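Local coordinates for protein sulfoquinovosidase (Escherichia coli, PDB 5AEG) that hydrolyses sulfoquinovosyl diacylglycerides and simple sulfoquinovosides, such as sulfoquinovosyl glycerol, to release sulfoquinovose for sulfoglycolysis, at residues Glu152-Gly156 against Gly471-Val475; Gly482-Val487 against Arg523-Phe527; Asp476-Asp480 against Val618-Gly622. All coordinates share one frame; numbering follows the deposited sequence. Where two conformers were deposited one is given.

Contact 1: residues Glu152-Gly156 against Gly471-Val475; sequences EQGVG and GDQNV. With CA (calcium ion), chain D.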
# COMPACT_ATOMS: atom_id res chain seq x y z
N GLU A 152 -5.42 -6.41 -9.05
CA GLU A 152 -4.58 -5.48 -9.83
C GLU A 152 -5.15 -4.10 -9.66
O GLU A 152 -6.36 -3.84 -9.50
CB GLU A 152 -4.48 -5.82 -11.29
CG GLU A 152 -3.95 -7.23 -11.57
CD GLU A 152 -2.73 -7.54 -10.77
OE1 GLU A 152 -1.80 -6.66 -10.83
OE2 GLU A 152 -2.70 -8.60 -10.05
N GLN A 153 -4.25 -3.12 -9.72
CA GLN A 153 -4.60 -1.76 -9.39
C GLN A 153 -5.24 -0.95 -10.57
O GLN A 153 -5.85 0.10 -10.37
CB GLN A 153 -3.25 -1.14 -8.94
CG GLN A 153 -3.38 0.25 -8.30
CD GLN A 153 -2.76 1.30 -9.15
OE1 GLN A 153 -2.46 1.07 -10.32
NE2 GLN A 153 -2.54 2.46 -8.58
N GLY A 154 -5.12 -1.46 -11.80
CA GLY A 154 -5.69 -0.84 -12.94
C GLY A 154 -4.64 -0.15 -13.79
O GLY A 154 -3.62 0.28 -13.30
N VAL A 155 -4.90 -0.03 -15.10
CA VAL A 155 -4.01 0.76 -15.99
C VAL A 155 -4.87 1.89 -16.51
O VAL A 155 -5.80 1.71 -17.34
CB VAL A 155 -3.53 -0.16 -17.15
CG1 VAL A 155 -2.81 0.64 -18.24
CG2 VAL A 155 -2.78 -1.38 -16.60
N GLY A 156 -4.57 3.10 -16.05
CA GLY A 156 -5.42 4.26 -16.33
C GLY A 156 -6.37 4.62 -15.18
O GLY A 156 -6.41 5.76 -14.73
N GLY A 471 3.58 0.26 -6.41
CA GLY A 471 3.15 -0.61 -7.47
C GLY A 471 3.29 0.04 -8.83
O GLY A 471 4.15 0.87 -9.00
N ASP A 472 2.35 -0.28 -9.73
CA ASP A 472 2.42 0.10 -11.20
C ASP A 472 1.74 1.39 -11.42
O ASP A 472 0.54 1.44 -11.45
CB ASP A 472 1.77 -0.95 -12.14
CG ASP A 472 0.24 -1.31 -11.74
OD1 ASP A 472 0.22 -1.94 -10.62
OD2 ASP A 472 -0.90 -0.98 -12.42
N GLN A 473 2.52 2.49 -11.58
CA GLN A 473 2.00 3.68 -12.19
C GLN A 473 2.26 3.61 -13.72
O GLN A 473 3.22 3.00 -14.15
CB GLN A 473 2.75 4.98 -11.69
CG GLN A 473 2.19 5.43 -10.35
CD GLN A 473 2.65 4.53 -9.24
OE1 GLN A 473 3.85 4.44 -8.99
NE2 GLN A 473 1.72 3.83 -8.59
N ASN A 474 1.40 4.23 -14.47
CA ASN A 474 1.70 4.51 -15.85
C ASN A 474 2.94 5.40 -15.94
O ASN A 474 3.16 6.26 -15.07
CB ASN A 474 0.55 5.23 -16.52
CG ASN A 474 -0.70 4.30 -16.77
OD1 ASN A 474 -0.66 3.09 -16.59
ND2 ASN A 474 -1.82 4.92 -17.11
N VAL A 475 3.62 5.34 -17.09
CA VAL A 475 4.67 6.33 -17.42
C VAL A 475 4.02 7.57 -18.01
O VAL A 475 4.35 7.99 -19.12
CB VAL A 475 5.77 5.70 -18.30
CG1 VAL A 475 6.51 4.63 -17.51
CG2 VAL A 475 5.28 5.16 -19.65
CA CA D . -1.61 1.31 -12.50
O HOH W 1 -1.53 -3.86 -9.92
O HOH W 2 -2.86 -3.11 -12.92
O HOH W 3 -0.40 1.32 -14.56

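Contact 2: residues Gly482-Val487 against Arg523-Phe527; sequences GLASVV and RWCDF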
# COMPACT_ATOMS: atom_id res chain seq x y z
N GLY A 482 -0.75 8.28 -12.66
CA GLY A 482 0.59 8.80 -12.98
C GLY A 482 1.31 9.19 -11.73
O GLY A 482 0.99 8.74 -10.60
N LEU A 483 2.34 10.00 -11.88
CA LEU A 483 3.11 10.49 -10.74
C LEU A 483 2.23 10.97 -9.54
O LEU A 483 2.51 10.61 -8.40
CB LEU A 483 4.12 11.58 -11.18
CG LEU A 483 5.19 12.08 -10.21
CD1 LEU A 483 6.26 12.79 -11.08
CD2 LEU A 483 4.65 13.11 -9.23
N ALA A 484 1.22 11.77 -9.86
CA ALA A 484 0.35 12.39 -8.84
C ALA A 484 -0.28 11.36 -7.89
O ALA A 484 -0.45 11.63 -6.70
CB ALA A 484 -0.70 13.13 -9.47
N SER A 485 -0.69 10.22 -8.44
CA SER A 485 -1.46 9.22 -7.73
C SER A 485 -0.66 8.61 -6.56
O SER A 485 -1.24 7.98 -5.63
CB SER A 485 -1.99 8.17 -8.77
OG SER A 485 -0.91 7.32 -9.18
N VAL A 486 0.68 8.73 -6.61
CA VAL A 486 1.51 8.21 -5.54
C VAL A 486 1.26 8.95 -4.18
O VAL A 486 1.41 8.36 -3.10
CB VAL A 486 3.02 8.26 -5.93
CG1 VAL A 486 3.87 7.76 -4.80
CG2 VAL A 486 3.28 7.47 -7.25
N VAL A 487 0.93 10.24 -4.27
CA VAL A 487 0.73 11.00 -3.04
C VAL A 487 -0.50 10.60 -2.19
O VAL A 487 -0.33 10.27 -1.05
CB VAL A 487 0.77 12.52 -3.26
CG1 VAL A 487 0.77 13.25 -1.94
CG2 VAL A 487 2.05 12.91 -4.03
N ARG A 523 11.38 14.76 -13.24
CA ARG A 523 10.40 15.22 -12.26
C ARG A 523 10.11 14.14 -11.17
O ARG A 523 9.90 14.46 -10.01
CB ARG A 523 9.13 15.56 -12.96
CG ARG A 523 9.15 16.88 -13.65
CD ARG A 523 9.25 18.05 -12.74
NE ARG A 523 8.87 19.26 -13.50
CZ ARG A 523 9.13 20.52 -13.12
NH1 ARG A 523 9.75 20.74 -12.00
NH2 ARG A 523 8.74 21.55 -13.89
N TRP A 524 10.12 12.85 -11.56
CA TRP A 524 9.88 11.80 -10.61
C TRP A 524 11.06 11.65 -9.68
O TRP A 524 10.90 11.39 -8.48
CB TRP A 524 9.56 10.46 -11.30
CG TRP A 524 8.58 9.62 -10.60
CD1 TRP A 524 8.64 9.14 -9.34
CD2 TRP A 524 7.43 9.04 -11.19
NE1 TRP A 524 7.56 8.31 -9.07
CE2 TRP A 524 6.79 8.23 -10.18
CE3 TRP A 524 6.89 9.12 -12.45
CZ2 TRP A 524 5.63 7.54 -10.41
CZ3 TRP A 524 5.67 8.43 -12.69
CH2 TRP A 524 5.07 7.66 -11.66
N CYS A 525 12.28 11.85 -10.22
CA CYS A 525 13.47 11.83 -9.40
C CYS A 525 13.37 12.95 -8.35
O CYS A 525 13.76 12.76 -7.22
CB CYS A 525 14.73 12.00 -10.27
SG CYS A 525 16.24 11.75 -9.31
N ASP A 526 12.90 14.13 -8.76
CA ASP A 526 12.75 15.26 -7.79
C ASP A 526 11.80 14.90 -6.62
O ASP A 526 11.97 15.36 -5.48
CB ASP A 526 12.21 16.47 -8.49
CG ASP A 526 13.23 17.22 -9.37
OD1 ASP A 526 14.42 16.78 -9.41
OD2 ASP A 526 12.74 18.21 -10.03
N PHE A 527 10.74 14.16 -6.94
CA PHE A 527 9.76 13.73 -5.95
C PHE A 527 10.39 12.72 -5.00
O PHE A 527 10.39 12.90 -3.76
CB PHE A 527 8.54 13.17 -6.73
CG PHE A 527 7.51 12.42 -5.90
CD1 PHE A 527 7.23 12.69 -4.58
CD2 PHE A 527 6.77 11.41 -6.53
CE1 PHE A 527 6.23 11.98 -3.92
CE2 PHE A 527 5.70 10.80 -5.91
CZ PHE A 527 5.44 11.04 -4.60

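Contact 3: residues Asp476-Asp480 against Val618-Gly622; sequences DWSLD and VHEEG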
# COMPACT_ATOMS: atom_id res chain seq x y z
N ASP A 476 3.08 8.18 -17.27
CA ASP A 476 2.29 9.31 -17.74
C ASP A 476 2.12 10.27 -16.63
O ASP A 476 2.67 10.07 -15.50
CB ASP A 476 0.97 8.92 -18.47
CG ASP A 476 -0.18 8.46 -17.56
OD1 ASP A 476 -0.18 8.68 -16.29
OD2 ASP A 476 -1.13 7.89 -18.13
N TRP A 477 1.44 11.36 -16.95
CA TRP A 477 1.17 12.46 -16.03
C TRP A 477 -0.28 12.46 -15.54
O TRP A 477 -0.81 13.51 -15.06
CB TRP A 477 1.47 13.80 -16.75
CG TRP A 477 2.89 13.91 -17.35
CD1 TRP A 477 3.30 13.58 -18.61
CD2 TRP A 477 4.07 14.45 -16.68
NE1 TRP A 477 4.63 13.84 -18.76
CE2 TRP A 477 5.12 14.42 -17.63
CE3 TRP A 477 4.30 15.00 -15.41
CZ2 TRP A 477 6.42 14.90 -17.35
CZ3 TRP A 477 5.59 15.47 -15.11
CH2 TRP A 477 6.65 15.43 -16.09
N SER A 478 -0.96 11.33 -15.62
CA SER A 478 -2.42 11.36 -15.24
C SER A 478 -2.56 11.55 -13.75
O SER A 478 -1.68 11.10 -12.94
CB SER A 478 -3.13 10.10 -15.70
OG SER A 478 -2.55 8.96 -15.12
N LEU A 479 -3.70 12.06 -13.34
CA LEU A 479 -4.04 12.12 -11.93
C LEU A 479 -4.27 10.75 -11.33
O LEU A 479 -3.81 10.47 -10.22
CB LEU A 479 -5.30 12.97 -11.73
CG LEU A 479 -5.14 14.47 -11.94
CD1 LEU A 479 -6.45 15.21 -11.70
CD2 LEU A 479 -4.11 14.96 -10.94
N ASP A 480 -4.95 9.85 -12.01
CA ASP A 480 -5.37 8.58 -11.40
C ASP A 480 -4.36 7.44 -11.53
O ASP A 480 -4.48 6.45 -10.81
CB ASP A 480 -6.71 8.13 -11.99
CG ASP A 480 -7.82 9.13 -11.70
OD1 ASP A 480 -8.27 9.16 -10.58
OD2 ASP A 480 -8.19 9.88 -12.59
N VAL A 618 5.66 18.47 -8.52
CA VAL A 618 5.12 18.82 -9.78
C VAL A 618 4.62 17.52 -10.44
O VAL A 618 5.40 16.64 -10.68
CB VAL A 618 6.19 19.57 -10.67
CG1 VAL A 618 5.70 19.83 -12.08
CG2 VAL A 618 6.54 20.89 -9.96
N HIS A 619 3.35 17.44 -10.78
CA HIS A 619 2.75 16.20 -11.37
C HIS A 619 2.13 16.42 -12.75
O HIS A 619 1.46 15.55 -13.29
CB HIS A 619 1.82 15.50 -10.39
CG HIS A 619 0.62 16.32 -10.00
ND1 HIS A 619 -0.41 16.66 -10.87
CD2 HIS A 619 0.30 16.86 -8.81
CE1 HIS A 619 -1.31 17.36 -10.21
NE2 HIS A 619 -0.90 17.49 -8.96
N GLU A 620 2.44 17.56 -13.36
CA GLU A 620 1.99 17.90 -14.73
C GLU A 620 3.18 18.14 -15.65
O GLU A 620 4.18 18.69 -15.21
CB GLU A 620 1.09 19.16 -14.72
CG GLU A 620 -0.25 19.00 -14.04
CD GLU A 620 -0.95 20.31 -13.80
OE1 GLU A 620 -0.53 21.38 -14.29
OE2 GLU A 620 -1.95 20.26 -13.10
N GLU A 621 2.99 17.81 -16.94
CA GLU A 621 3.94 17.99 -18.01
C GLU A 621 4.09 19.49 -18.35
O GLU A 621 3.11 20.21 -18.30
CB GLU A 621 3.37 17.25 -19.27
CG GLU A 621 4.43 16.87 -20.29
CD GLU A 621 3.91 16.18 -21.54
OE1 GLU A 621 2.77 15.69 -21.59
OE2 GLU A 621 4.66 16.14 -22.52
N GLY A 622 5.30 19.94 -18.68
CA GLY A 622 5.51 21.25 -19.28
C GLY A 622 5.35 22.39 -18.31
O GLY A 622 5.18 23.51 -18.70
O HOH W 4 0.76 12.83 -12.55

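Contact 1: residues Glu152-Gly156 against Gly471-Val475
G154 O and D472 OD2 sit side by side on a calcium ion, and much of the contact is organised round that metal. D472 grips it twice, through its backbone O and through OD2, which lies 2.4 Å from the calcium. The carboxylate is placed for this by a side chain whose CG stands between the backbone N and the carbonyl carbon (chi1 54°), leaving OD1 turned from the ion. The G154 O to D472 OD2 distance is 3.1 Å, and the two oxygens are held together by the shared ion. The terminal amide of Q153, its carbon chain bent at chi2, joins them, and D481 supplies both carboxylate oxygens. The site thus links a loop of the galactose mutarotase-like domain to the loop after strand 468-469 of the TIM barrel, where D472 is the probable proton donor. Water 1, 2.7 Å from D472 OD1, donates there and to E152 OE1 while accepting from Q153 N; E152 also forms a salt bridge with R455. Beside the ion, V155 and N474 cross at about a right angle, V155 CG1 lying 3.7 Å from N474 OD1. That OD1 accepts from water 3, itself a calcium ligand.

Contact 2: residues Gly482-Val487 against Arg523-Phe527
L483 lies along the indole of W524, and its side chain passes over the ring before reaching F527. At its root, L483 CA stands over the six-membered ring of W524, 3.9 Å from the centroid and 23° off the ring normal, a CH-pi contact. L483 CB follows at 3.8 Å from W524 CZ3. With CG anti to the backbone N (chi1 -170°), the chain then runs on above the indole, CG lying 3.9 Å over the ring plane near its centre. There the leucine forks: CD1 reaches the backbone of the opposing helix, 3.8 Å from W524 CA, whereas CD2 turns to F527 and meets its CD2 at 3.8 Å. Both segments belong to the TIM barrel: 482-487 leads into helix 486-495 and 523-527 is part of helix 518-528, on either side in sequence of barrel strand 501-505; W524 NE1 is hydrogen-bonded to S503 of that strand. Further along, V486 spans both aromatic residues. Its CB and CG1 meet the edge of F527, with CG1 3.6 Å from F527 CZ, while CG2 approaches W524 CZ2. V487 CG2 adds a second methyl near F527 CZ. Ahead of them the backbone is tightened by G482 O, which accepts from both S485 N and S485 OG; the hydroxyl bond is 2.8 Å from S485 OG to G482 O and lies in the carbonyl plane.

Contact 3: residues Asp476-Asp480 against Val618-Gly622
The indole of W477 is laid against the backbone and side chain of E621, with one face given over to the glutamate. E621 was modelled in two conformers; in the one described, CB sits almost exactly above the five-membered ring, 3.6 Å from its centroid and 6° off the normal, a CH-pi contact, and E621 CA lies over the middle of the bicycle. The run of CG past W477 NE1 is less certain. At the benzo end the ring abuts the preceding peptide, W477 CE3 standing 3.3 Å from E620 C, while H619 O lies at the indole edge, in its plane. Were W477 replaced by an alanine, the E620-E621 backbone would probably lose its aromatic cover and a gap would open between the two loops. Alongside, L479 CD2 touches the imidazole of H619 at CE1, 3.8 Å away, and water 4 bridges the two loops by donating to S478 O and to H619 O. H619 ND1 is buried with no polar partner in the model; its ring is also packed edge-to-face with W626.

In the second shell, W477 CG is turned anti to the carbonyl carbon (chi1 -55°), which directs the indole toward E621, and E519, L520 and R523 of helix 518-528 also touch the W477 side chain. The chain just after W477 is pinned by D476, whose OD1 takes two bonds from one face of the carboxylate: S478 N at 2.8 Å from OD1, nearly straight at 162°, and S478 OG at 2.7 Å from the same OD1. D476 OD2 is bound in turn by N474. The backbone bond makes an Asx turn, and it shapes the TIM-barrel loop where it meets the loop between strands 613-615 and 625-630 in the C-terminal domain of this family 31 glycoside hydrolase.

From the N terminus, contact 1 opens at 152-156, in a loop of the mutarotase-like domain; the chain then completes that domain and runs through most of the TIM barrel before 471-475 closes it. Directly afterwards 476-480 opens contact 3, which closes only at 618-622 in the C-terminal domain. Contact 2, between 482-487 and 523-527, is nested inside that loop, whereas contact 1 precedes both in series. One continuous run, 471-487, therefore serves all three, tying the barrel forward and back to its neighbouring domains and to its own helix 518-528. The contacts also touch one another: Q473 packs on W524 and V486, A484 on H619, R523 on V618, and G156 on D480.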